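Phosphotriesterase, putative (PDB 4J35) probably hydrolyses lactones, using two divalent metal ions in a TIM barrel of the phosphotriesterase family, and was engineered here towards organophosphate hydrolysis. Local coordinates at residues 22-27 with 47-52; 5-10 with 81-86; 74-79 with 130-135. The protein carries 7 engineered substitutions. All blocks are in the same frame, centred on the assembly; numbering follows the deposited sequence.

The three contacts lie around helix 76-86 of the TIM barrel, with centres about 14 Å (contacts 1 and 2), 16 Å (contacts 1 and 3) and 12 Å (contacts 2 and 3) apart. Contact 1 falls in the beta-alpha-beta unit of strand 17-26, helix 42-58 and strand 61-66, nested in the chain loop that contact 2 closes. Contacts 2 and 3 use the last and first turns of helix 76-86, and their segments alternate along the chain. Phe-78 and Leu-79 pack on Val-24, Ile-25 and Cys-49, and Val-82 on Cys-49. One helix thus connects the metal-bearing strand, the N-terminal hairpin and the loop after helix 116-129.

Contact 1. Residues 22-27 with 47-52; sequences EHVIFG and ASCTET. With CO (cobalt (II) ion), chain C.
Val-24 and Cys-49 join strand 17-26 to helix 42-58, the first two elements of a beta-alpha-beta unit of the TIM barrel, and their CA atoms lie 6.6 Å apart. The interaction across the contact is apolar. Val-24 CG1 sits 3.5 Å from Cys-49 SG; with chi1 at 179°, this methyl points opposite the backbone N and reaches the sulfur, while Cys-49 aims its CB at the strand. Ile-25 adds a looser touch, its CG2 lying 4.4 Å from Cys-49 SG. Cysteine suits this buried place because its single soft sulfur fills the interface without a long chain, and branched Val-24 and Ile-25 present compact methyls where the chain turns a corner. Leu-79 and Phe-78 of helix 76-86 pack against the same residues.

The polar interactions are made by Glu-22, next to the metal ligand. Both of its carboxylate oxygens are tied to the chain around Asp-264: OE2 to Ser-262 OG and His-263 N, OE1 to Ser-265 OG. This grip probably helps position Asp-264, a cobalt ligand, from the second shell.

Metal binding falls to His-23, whose NE2 lies 2.0 Å from the cobalt ion; His-21, Asp-264 and Lys-143, the last probably through a carbamate, complete the site. The other ring nitrogen of His-23, ND1, is hydrogen-bonded to Thr-68 OG1. With both nitrogens engaged, the imidazole's rotation is fixed. Over one face of that ring stands Phe-26 CD2, 3.4 Å above the imidazole plane and displaced toward its rim.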
ATOM      1  N   GLU A  22      -3.610  -2.150   1.324  1.00 26.92           N
ATOM      2  CA  GLU A  22      -4.296  -2.698   2.511  1.00 24.83           C
ATOM      3  C   GLU A  22      -3.331  -3.623   3.239  1.00 28.56           C
ATOM      4  O   GLU A  22      -2.290  -3.980   2.711  1.00 26.35           O
ATOM      5  CB  GLU A  22      -5.533  -3.489   2.054  1.00 24.04           C
ATOM      6  CG  GLU A  22      -6.539  -2.801   1.122  1.00 24.39           C
ATOM      7  CD  GLU A  22      -7.300  -1.655   1.772  1.00 27.64           C
ATOM      8  OE1 GLU A  22      -7.455  -1.707   3.038  1.00 34.87           O
ATOM      9  OE2 GLU A  22      -7.750  -0.738   1.016  1.00 28.84           O
ATOM     10  N   HIS A  23      -3.703  -4.068   4.444  1.00 26.25           N
ATOM     11  CA  HIS A  23      -2.866  -4.937   5.258  1.00 29.77           C
ATOM     12  C   HIS A  23      -3.749  -6.101   5.772  1.00 31.90           C
ATOM     13  O   HIS A  23      -4.529  -5.904   6.682  1.00 31.98           O
ATOM     14  CB  HIS A  23      -2.227  -4.113   6.410  1.00 26.22           C
ATOM     15  CG  HIS A  23      -1.273  -3.049   5.911  1.00 26.34           C
ATOM     16  ND1 HIS A  23      -0.033  -3.378   5.410  1.00 27.65           N
ATOM     17  CD2 HIS A  23      -1.385  -1.700   5.771  1.00 27.23           C
ATOM     18  CE1 HIS A  23       0.590  -2.282   5.014  1.00 30.89           C
ATOM     19  NE2 HIS A  23      -0.218  -1.251   5.170  1.00 29.81           N
ATOM     20  N   VAL A  24      -3.629  -7.295   5.173  1.00 27.07           N
ATOM     21  CA  VAL A  24      -4.408  -8.465   5.658  1.00 27.55           C
ATOM     22  C   VAL A  24      -4.030  -8.750   7.129  1.00 30.87           C
ATOM     23  O   VAL A  24      -4.905  -8.843   7.994  1.00 31.10           O
ATOM     24  CB  VAL A  24      -4.202  -9.718   4.762  1.00 28.55           C
ATOM     25  CG1 VAL A  24      -4.996 -10.924   5.306  1.00 34.01           C
ATOM     26  CG2 VAL A  24      -4.620  -9.427   3.303  1.00 30.34           C
ATOM     27  N   ILE A  25      -2.746  -8.899   7.412  1.00 30.66           N
ATOM     28  CA  ILE A  25      -2.255  -8.842   8.788  1.00 35.57           C
ATOM     29  C   ILE A  25      -1.159  -7.786   8.923  1.00 34.88           C
ATOM     30  O   ILE A  25      -0.532  -7.387   7.947  1.00 30.19           O
ATOM     31  CB  ILE A  25      -1.726 -10.196   9.284  1.00 35.68           C
ATOM     32  CG1 ILE A  25      -0.473 -10.593   8.507  1.00 39.21           C
ATOM     33  CG2 ILE A  25      -2.800 -11.252   9.180  1.00 34.00           C
ATOM     34  CD1 ILE A  25       0.042 -12.001   8.869  1.00 41.67           C
ATOM     35  N   PHE A  26      -0.985  -7.271  10.129  1.00 30.69           N
ATOM     36  CA  PHE A  26      -0.006  -6.239  10.345  1.00 28.61           C
ATOM     37  C   PHE A  26       0.453  -6.197  11.787  1.00 28.35           C
ATOM     38  O   PHE A  26      -0.384  -6.249  12.708  1.00 31.86           O
ATOM     39  CB  PHE A  26      -0.617  -4.885   9.994  1.00 27.31           C
ATOM     40  CG  PHE A  26       0.396  -3.768   9.942  1.00 35.95           C
ATOM     41  CD1 PHE A  26       0.706  -3.051  11.080  1.00 39.67           C
ATOM     42  CD2 PHE A  26       1.004  -3.416   8.750  1.00 37.76           C
ATOM     43  CE1 PHE A  26       1.638  -2.019  11.031  1.00 38.93           C
ATOM     44  CE2 PHE A  26       1.937  -2.389   8.699  1.00 40.32           C
ATOM     45  CZ  PHE A  26       2.252  -1.694   9.837  1.00 41.22           C
ATOM     46  N   GLY A  27       1.768  -6.077  11.973  1.00 28.25           N
ATOM     47  CA  GLY A  27       2.369  -5.858  13.286  1.00 28.24           C
ATOM     48  C   GLY A  27       3.394  -4.754  13.228  1.00 33.92           C
ATOM     49  O   GLY A  27       4.237  -4.769  12.350  1.00 35.37           O
ATOM     50  N   ALA A  47      -9.919 -17.214   9.854  1.00 38.79           N
ATOM     51  CA  ALA A  47     -11.362 -17.049   9.823  1.00 43.24           C
ATOM     52  C   ALA A  47     -11.746 -15.601   9.570  1.00 38.69           C
ATOM     53  O   ALA A  47     -12.590 -15.310   8.722  1.00 40.06           O
ATOM     54  CB  ALA A  47     -11.989 -17.555  11.136  1.00 42.70           C
ATOM     55  N   SER A  48     -11.131 -14.687  10.309  1.00 45.08           N
ATOM     56  CA  SER A  48     -11.486 -13.281  10.205  1.00 39.72           C
ATOM     57  C   SER A  48     -11.137 -12.713   8.820  1.00 40.92           C
ATOM     58  O   SER A  48     -11.938 -12.008   8.207  1.00 34.32           O
ATOM     59  CB  SER A  48     -10.759 -12.504  11.298  1.00 48.19           C
ATOM     60  OG  SER A  48     -11.170 -11.152  11.313  1.00 54.80           O
ATOM     61  N   CYS A  49      -9.942 -13.037   8.337  1.00 36.98           N
ATOM     62  CA  CYS A  49      -9.451 -12.543   7.041  1.00 31.18           C
ATOM     63  C   CYS A  49     -10.232 -13.106   5.840  1.00 35.29           C
ATOM     64  O   CYS A  49     -10.502 -12.379   4.893  1.00 34.13           O
ATOM     65  CB  CYS A  49      -7.949 -12.857   6.897  1.00 29.67           C
ATOM     66  SG  CYS A  49      -6.964 -11.939   8.036  1.00 34.24           S
ATOM     67  N   THR A  50     -10.607 -14.387   5.883  1.00 35.43           N
ATOM     68  CA  THR A  50     -11.448 -14.980   4.834  1.00 38.42           C
ATOM     69  C   THR A  50     -12.876 -14.412   4.838  1.00 38.16           C
ATOM     70  O   THR A  50     -13.509 -14.265   3.794  1.00 41.69           O
ATOM     71  CB  THR A  50     -11.553 -16.517   4.947  1.00 48.37           C
ATOM     72  OG1 THR A  50     -12.107 -16.857   6.215  1.00 59.97           O
ATOM     73  CG2 THR A  50     -10.188 -17.192   4.770  1.00 44.36           C
ATOM     74  N   GLU A  51     -13.396 -14.134   6.025  1.00 38.42           N
ATOM     75  CA  GLU A  51     -14.686 -13.460   6.159  1.00 50.57           C
ATOM     76  C   GLU A  51     -14.601 -12.090   5.422  1.00 42.84           C
ATOM     77  O   GLU A  51     -15.487 -11.724   4.628  1.00 37.81           O
ATOM     78  CB  GLU A  51     -14.996 -13.321   7.660  1.00 49.99           C
ATOM     79  CG  GLU A  51     -16.388 -12.836   8.062  1.00 63.54           C
ATOM     80  CD  GLU A  51     -17.485 -13.915   7.938  1.00 78.69           C
ATOM     81  OE1 GLU A  51     -17.177 -15.038   7.470  1.00 83.66           O
ATOM     82  OE2 GLU A  51     -18.658 -13.628   8.305  1.00 74.00           O
ATOM     83  N   THR A  52     -13.525 -11.350   5.667  1.00 41.94           N
ATOM     84  CA  THR A  52     -13.369 -10.014   5.081  1.00 37.60           C
ATOM     85  C   THR A  52     -13.191 -10.125   3.571  1.00 36.46           C
ATOM     86  O   THR A  52     -13.783  -9.357   2.792  1.00 36.51           O
ATOM     87  CB  THR A  52     -12.181  -9.267   5.716  1.00 39.28           C
ATOM     88  OG1 THR A  52     -12.505  -8.940   7.065  1.00 36.71           O
ATOM     89  CG2 THR A  52     -11.857  -7.962   4.942  1.00 33.33           C
TER
HETATM   90 CO    CO C 402       0.078   0.665   4.857  1.00 27.94          CO

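Contact 2. Residues 5-10 with 81-86; sequences TVTGAV and EVSEAT
Thr-7 and Ser-83 meet in a partly buried, water-bridged contact between the turn of the N-terminal beta hairpin (strands 3-5 and 8-10) and the last turns of helix 76-86 of the TIM barrel. A hydrogen bond between the backbones of Val-6 and Ile-90 ties the same turn to strand 89-91, which follows the helix.

The direct touches are van der Waals contacts: the Thr-7 CG2 methyl lies 3.4 Å from Ser-83 OG and rests against Glu-84 CG, Thr-7 and Glu-84 sliding past each other in opposite directions. Val-6 CG2 approaches Ser-83 CB at 4.1 Å. With chi1 at 54°, the forked Thr-7 sets CG2 opposite its carbonyl carbon, offering the helix a methyl and the water a hydroxyl. Serine, small enough for a close approach, uses its hydroxyl twice: it donates to Leu-88 O and accepts from a water 2.9 Å from Ser-83 OG. The same water is hydrogen-bonded to Thr-7 OG1 at 2.8 Å, linking hairpin to helix.

Thr-5 shapes the type I turn that presents these groups. Its OG1 accepts from Thr-7 N over 3.0 Å, an ST turn. Gly-8 follows with a phi of 115°, where a side chain would jam against the preceding carbonyl. Its O is gripped twice, by Thr-5 N and by Thr-5 OG1, the latter 2.8 Å away, in the carbonyl plane and on a lone pair.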
ATOM      1  N   THR A   5       0.746 -12.460  -8.272  1.00 43.91           N
ATOM      2  CA  THR A   5      -0.007 -12.588  -7.021  1.00 41.73           C
ATOM      3  C   THR A   5       0.553 -13.740  -6.223  1.00 39.62           C
ATOM      4  O   THR A   5       1.427 -14.461  -6.695  1.00 42.01           O
ATOM      5  CB  THR A   5      -1.511 -12.869  -7.249  1.00 42.82           C
ATOM      6  OG1 THR A   5      -1.713 -14.272  -7.484  1.00 39.49           O
ATOM      7  CG2 THR A   5      -2.037 -12.072  -8.392  1.00 44.09           C
ATOM      8  N   VAL A   6       0.065 -13.911  -5.005  1.00 37.20           N
ATOM      9  CA  VAL A   6       0.590 -14.942  -4.120  1.00 38.80           C
ATOM     10  C   VAL A   6       0.116 -16.342  -4.557  1.00 45.09           C
ATOM     11  O   VAL A   6       0.613 -17.346  -4.049  1.00 45.14           O
ATOM     12  CB  VAL A   6       0.207 -14.668  -2.627  1.00 45.30           C
ATOM     13  CG1 VAL A   6       0.751 -13.302  -2.172  1.00 42.10           C
ATOM     14  CG2 VAL A   6      -1.303 -14.733  -2.420  1.00 44.10           C
ATOM     15  N   THR A   7      -0.829 -16.407  -5.497  1.00 45.64           N
ATOM     16  CA  THR A   7      -1.219 -17.682  -6.101  1.00 49.10           C
ATOM     17  C   THR A   7      -0.729 -17.851  -7.550  1.00 56.30           C
ATOM     18  O   THR A   7      -1.209 -18.731  -8.266  1.00 61.66           O
ATOM     19  CB  THR A   7      -2.747 -17.863  -6.132  1.00 42.20           C
ATOM     20  OG1 THR A   7      -3.353 -16.734  -6.780  1.00 44.79           O
ATOM     21  CG2 THR A   7      -3.310 -18.035  -4.733  1.00 42.74           C
ATOM     22  N   GLY A   8       0.210 -17.016  -7.981  1.00 52.25           N
ATOM     23  CA  GLY A   8       0.755 -17.118  -9.328  1.00 48.69           C
ATOM     24  C   GLY A   8       0.418 -15.910 -10.180  1.00 49.68           C
ATOM     25  O   GLY A   8      -0.271 -14.999  -9.730  1.00 46.31           O
ATOM     26  N   ALA A   9       0.896 -15.904 -11.417  1.00 57.29           N
ATOM     27  CA  ALA A   9       0.699 -14.771 -12.313  1.00 47.24           C
ATOM     28  C   ALA A   9      -0.742 -14.684 -12.782  1.00 50.60           C
ATOM     29  O   ALA A   9      -1.414 -15.704 -12.942  1.00 57.78           O
ATOM     30  CB  ALA A   9       1.629 -14.884 -13.507  1.00 58.62           C
ATOM     31  N   VAL A  10      -1.204 -13.456 -13.006  1.00 45.32           N
ATOM     32  CA  VAL A  10      -2.605 -13.197 -13.340  1.00 54.11           C
ATOM     33  C   VAL A  10      -2.688 -12.130 -14.419  1.00 50.74           C
ATOM     34  O   VAL A  10      -1.986 -11.127 -14.353  1.00 47.46           O
ATOM     35  CB  VAL A  10      -3.390 -12.713 -12.109  1.00 47.94           C
ATOM     36  CG1 VAL A  10      -4.721 -12.128 -12.518  1.00 53.25           C
ATOM     37  CG2 VAL A  10      -3.587 -13.850 -11.149  1.00 52.81           C
ATOM     38  N   GLU A  81      -2.980 -18.673   1.792  1.00 41.82           N
ATOM     39  CA  GLU A  81      -4.095 -19.415   2.380  1.00 43.10           C
ATOM     40  C   GLU A  81      -5.400 -18.663   2.234  1.00 55.10           C
ATOM     41  O   GLU A  81      -6.430 -19.262   1.925  1.00 46.69           O
ATOM     42  CB  GLU A  81      -3.893 -19.656   3.871  1.00 46.61           C
ATOM     43  CG  GLU A  81      -2.829 -20.630   4.234  1.00 53.69           C
ATOM     44  CD  GLU A  81      -2.778 -20.850   5.733  1.00 60.91           C
ATOM     45  OE1 GLU A  81      -3.820 -21.224   6.329  1.00 64.00           O
ATOM     46  OE2 GLU A  81      -1.696 -20.637   6.313  1.00 65.91           O
ATOM     47  N   VAL A  82      -5.365 -17.359   2.508  1.00 42.94           N
ATOM     48  CA  VAL A  82      -6.571 -16.537   2.439  1.00 38.31           C
ATOM     49  C   VAL A  82      -7.074 -16.475   0.993  1.00 40.85           C
ATOM     50  O   VAL A  82      -8.268 -16.594   0.743  1.00 44.59           O
ATOM     51  CB  VAL A  82      -6.297 -15.110   2.966  1.00 37.68           C
ATOM     52  CG1 VAL A  82      -7.512 -14.224   2.781  1.00 36.51           C
ATOM     53  CG2 VAL A  82      -5.885 -15.162   4.439  1.00 41.23           C
ATOM     54  N   SER A  83      -6.151 -16.284   0.045  1.00 43.53           N
ATOM     55  CA  SER A  83      -6.492 -16.233  -1.378  1.00 40.25           C
ATOM     56  C   SER A  83      -7.080 -17.540  -1.899  1.00 44.90           C
ATOM     57  O   SER A  83      -8.092 -17.537  -2.600  1.00 49.46           O
ATOM     58  CB  SER A  83      -5.246 -15.884  -2.220  1.00 39.60           C
ATOM     59  OG  SER A  83      -5.592 -15.763  -3.600  1.00 40.21           O
ATOM     60  N   GLU A  84      -6.434 -18.652  -1.565  1.00 47.88           N
ATOM     61  CA  GLU A  84      -6.882 -19.969  -2.016  1.00 52.88           C
ATOM     62  C   GLU A  84      -8.207 -20.375  -1.371  1.00 52.09           C
ATOM     63  O   GLU A  84      -8.973 -21.162  -1.938  1.00 51.58           O
ATOM     64  CB  GLU A  84      -5.815 -21.033  -1.723  1.00 59.29           C
ATOM     65  CG  GLU A  84      -4.543 -20.915  -2.570  1.00 61.35           C
ATOM     66  CD  GLU A  84      -3.483 -21.969  -2.222  1.00 59.66           C
ATOM     67  OE1 GLU A  84      -3.652 -22.679  -1.208  1.00 65.50           O
ATOM     68  OE2 GLU A  84      -2.485 -22.088  -2.969  1.00 65.26           O
ATOM     69  N   ALA A  85      -8.500 -19.842  -0.189  1.00 48.31           N
ATOM     70  CA  ALA A  85      -9.755 -20.169   0.474  1.00 53.35           C
ATOM     71  C   ALA A  85     -10.950 -19.392  -0.114  1.00 56.52           C
ATOM     72  O   ALA A  85     -12.072 -19.869  -0.073  1.00 57.04           O
ATOM     73  CB  ALA A  85      -9.639 -19.926   1.970  1.00 51.34           C
ATOM     74  N   THR A  86     -10.711 -18.209  -0.682  1.00 38.23           N
ATOM     75  CA  THR A  86     -11.808 -17.324  -1.062  1.00 43.03           C
ATOM     76  C   THR A  86     -11.880 -16.971  -2.533  1.00 47.78           C
ATOM     77  O   THR A  86     -12.937 -16.567  -3.023  1.00 50.20           O
ATOM     78  CB  THR A  86     -11.697 -16.004  -0.311  1.00 45.23           C
ATOM     79  OG1 THR A  86     -10.486 -15.350  -0.705  1.00 49.10           O
ATOM     80  CG2 THR A  86     -11.679 -16.252   1.184  1.00 40.66           C
TER
HETATM   81  O   HOH W   1      -3.675 -14.354  -5.286  1.00 37.10           O

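Contact 3. Residues 74-79 with 130-135; sequences RNPAFL and EGIAGT
Ile-132 O takes two bonds from Thr-135, one from the backbone N at 3.0 Å and a shorter one from OG1 at 2.8 Å, the hydroxyl lying in the carbonyl plane. The double grip closes a type I' beta turn, with Ala-133 and Gly-134 at positive phi, in the loop after helix 116-129. Threonine suits the last position because its hydroxyl can fold back onto the turn's first carbonyl. The turn begins at Ile-132, whose side chain packs against the start of helix 76-86.

There Ile-132 meets Arg-74 from the opposite direction. Its CG2 methyl lies over one face of the guanidinium, offset toward the rim and 3.4 Å from Arg-74 NH2, while CD1 comes within 3.6 Å of Arg-74 NH1. The arginine chain leaves its backbone extended, then bends at chi3 (70°), which turns the flat group toward the isoleucine. Its NH1 forms a salt bridge with Glu-127 OE1 and a hydrogen bond with Ala-93 O.

Pro-76 crosses Ile-132 at about a right angle, its ring CG 3.8 Å from Ile-132 CG2. Proline fits the first turn of a helix, where its missing N-H costs no helical bond. Asn-75, just before it, is the N-cap: Phe-78 N donates to Asn-75 OD1 over 3.1 Å, nearly straight at 162° but from above the carbonyl plane.

Putting an alanine at Ile-132 would remove CG1, CG2 and CD1, and would probably open a gap beside Pro-76 and leave the guanidinium freer to tilt. The chemistry thus divides the work on Arg-74: methyls bear on its guanidinium, while Glu-127 and the carbonyl of Ala-93 hold NH1, the carboxylate probably balancing the charge.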
ATOM      1  N   ARG A  74       4.812  -9.252   7.543  1.00 28.65           N
ATOM      2  CA  ARG A  74       4.474  -9.831   6.239  1.00 27.77           C
ATOM      3  C   ARG A  74       4.594 -11.335   6.252  1.00 29.43           C
ATOM      4  O   ARG A  74       5.591 -11.904   6.760  1.00 30.90           O
ATOM      5  CB  ARG A  74       5.462  -9.308   5.169  1.00 32.26           C
ATOM      6  CG  ARG A  74       5.275  -9.948   3.776  1.00 26.33           C
ATOM      7  CD  ARG A  74       6.410  -9.568   2.806  1.00 28.65           C
ATOM      8  NE  ARG A  74       7.656 -10.202   3.187  1.00 32.67           N
ATOM      9  CZ  ARG A  74       8.732 -10.302   2.401  1.00 30.63           C
ATOM     10  NH1 ARG A  74       8.703  -9.834   1.143  1.00 30.51           N
ATOM     11  NH2 ARG A  74       9.822 -10.866   2.882  1.00 32.99           N
ATOM     12  N   ASN A  75       3.578 -11.974   5.689  1.00 29.42           N
ATOM     13  CA  ASN A  75       3.443 -13.431   5.759  1.00 31.09           C
ATOM     14  C   ASN A  75       2.826 -13.974   4.496  1.00 33.32           C
ATOM     15  O   ASN A  75       1.624 -14.223   4.430  1.00 35.15           O
ATOM     16  CB  ASN A  75       2.593 -13.845   6.944  1.00 37.55           C
ATOM     17  CG  ASN A  75       2.666 -15.344   7.214  1.00 38.66           C
ATOM     18  OD1 ASN A  75       2.894 -16.140   6.314  1.00 41.61           O
ATOM     19  ND2 ASN A  75       2.486 -15.723   8.472  1.00 42.89           N
ATOM     20  N   PRO A  76       3.646 -14.157   3.465  1.00 34.78           N
ATOM     21  CA  PRO A  76       3.127 -14.575   2.164  1.00 41.51           C
ATOM     22  C   PRO A  76       2.343 -15.891   2.173  1.00 40.78           C
ATOM     23  O   PRO A  76       1.355 -15.999   1.436  1.00 41.49           O
ATOM     24  CB  PRO A  76       4.390 -14.723   1.313  1.00 39.82           C
ATOM     25  CG  PRO A  76       5.398 -13.864   1.985  1.00 42.33           C
ATOM     26  CD  PRO A  76       5.101 -13.932   3.437  1.00 39.54           C
ATOM     27  N   ALA A  77       2.793 -16.878   2.936  1.00 41.20           N
ATOM     28  CA  ALA A  77       2.096 -18.158   2.992  1.00 41.24           C
ATOM     29  C   ALA A  77       0.695 -18.019   3.609  1.00 39.01           C
ATOM     30  O   ALA A  77      -0.213 -18.698   3.179  1.00 41.70           O
ATOM     31  CB  ALA A  77       2.914 -19.166   3.775  1.00 47.57           C
ATOM     32  N   PHE A  78       0.530 -17.151   4.610  1.00 41.23           N
ATOM     33  CA  PHE A  78      -0.797 -16.861   5.149  1.00 39.15           C
ATOM     34  C   PHE A  78      -1.652 -16.139   4.089  1.00 38.22           C
ATOM     35  O   PHE A  78      -2.792 -16.522   3.827  1.00 33.33           O
ATOM     36  CB  PHE A  78      -0.716 -16.066   6.471  1.00 38.63           C
ATOM     37  CG  PHE A  78      -2.070 -15.791   7.089  1.00 36.68           C
ATOM     38  CD1 PHE A  78      -2.710 -16.754   7.855  1.00 39.06           C
ATOM     39  CD2 PHE A  78      -2.715 -14.588   6.879  1.00 30.58           C
ATOM     40  CE1 PHE A  78      -3.963 -16.515   8.373  1.00 39.92           C
ATOM     41  CE2 PHE A  78      -3.970 -14.350   7.407  1.00 37.99           C
ATOM     42  CZ  PHE A  78      -4.592 -15.310   8.150  1.00 37.85           C
ATOM     43  N   LEU A  79      -1.101 -15.120   3.424  1.00 31.49           N
ATOM     44  CA  LEU A  79      -1.852 -14.477   2.351  1.00 30.61           C
ATOM     45  C   LEU A  79      -2.305 -15.476   1.278  1.00 42.79           C
ATOM     46  O   LEU A  79      -3.405 -15.363   0.746  1.00 39.73           O
ATOM     47  CB  LEU A  79      -0.997 -13.399   1.677  1.00 38.09           C
ATOM     48  CG  LEU A  79      -0.504 -12.251   2.558  1.00 34.67           C
ATOM     49  CD1 LEU A  79       0.262 -11.288   1.673  1.00 32.83           C
ATOM     50  CD2 LEU A  79      -1.634 -11.517   3.268  1.00 33.59           C
ATOM     51  N   GLU A 130      12.080 -14.561  -7.917  1.00 44.13           N
ATOM     52  CA  GLU A 130      12.207 -15.973  -7.503  1.00 45.19           C
ATOM     53  C   GLU A 130      11.274 -16.395  -6.392  1.00 52.38           C
ATOM     54  O   GLU A 130      10.602 -17.420  -6.488  1.00 47.79           O
ATOM     55  CB  GLU A 130      13.611 -16.278  -6.995  1.00 48.58           C
ATOM     56  CG  GLU A 130      14.704 -16.131  -8.011  1.00 58.80           C
ATOM     57  CD  GLU A 130      16.062 -16.450  -7.399  1.00 69.34           C
ATOM     58  OE1 GLU A 130      16.128 -17.366  -6.536  1.00 71.13           O
ATOM     59  OE2 GLU A 130      17.050 -15.770  -7.763  1.00 79.94           O
ATOM     60  N   GLY A 131      11.283 -15.655  -5.292  1.00 43.91           N
ATOM     61  CA  GLY A 131      10.335 -15.947  -4.241  1.00 42.53           C
ATOM     62  C   GLY A 131      10.793 -15.488  -2.875  1.00 40.48           C
ATOM     63  O   GLY A 131      11.930 -15.060  -2.680  1.00 43.25           O
ATOM     64  N   ILE A 132       9.877 -15.586  -1.925  1.00 40.45           N
ATOM     65  CA  ILE A 132      10.117 -15.094  -0.588  1.00 35.24           C
ATOM     66  C   ILE A 132      10.334 -16.250   0.372  1.00 38.44           C
ATOM     67  O   ILE A 132       9.518 -17.161   0.453  1.00 42.66           O
ATOM     68  CB  ILE A 132       8.925 -14.253  -0.102  1.00 38.31           C
ATOM     69  CG1 ILE A 132       8.735 -13.055  -1.043  1.00 36.93           C
ATOM     70  CG2 ILE A 132       9.146 -13.839   1.345  1.00 36.80           C
ATOM     71  CD1 ILE A 132       7.379 -12.428  -1.013  1.00 37.03           C
ATOM     72  N   ALA A 133      11.454 -16.203   1.085  1.00 44.33           N
ATOM     73  CA  ALA A 133      11.721 -17.113   2.197  1.00 48.96           C
ATOM     74  C   ALA A 133      11.644 -18.571   1.777  1.00 51.84           C
ATOM     75  O   ALA A 133      11.202 -19.419   2.544  1.00 50.84           O
ATOM     76  CB  ALA A 133      10.753 -16.836   3.365  1.00 50.67           C
ATOM     77  N   GLY A 134      12.068 -18.848   0.551  1.00 59.23           N
ATOM     78  CA  GLY A 134      12.150 -20.206   0.046  1.00 57.43           C
ATOM     79  C   GLY A 134      10.840 -20.827  -0.400  1.00 59.27           C
ATOM     80  O   GLY A 134      10.812 -22.002  -0.750  1.00 74.34           O
ATOM     81  N   THR A 135       9.759 -20.053  -0.409  1.00 58.56           N
ATOM     82  CA  THR A 135       8.425 -20.615  -0.666  1.00 52.83           C
ATOM     83  C   THR A 135       8.005 -20.637  -2.125  1.00 59.81           C
ATOM     84  O   THR A 135       7.077 -21.358  -2.489  1.00 67.96           O
ATOM     85  CB  THR A 135       7.333 -19.824   0.041  1.00 52.04           C
ATOM     86  OG1 THR A 135       7.291 -18.502  -0.507  1.00 49.33           O
ATOM     87  CG2 THR A 135       7.589 -19.762   1.533  1.00 52.67           C
TER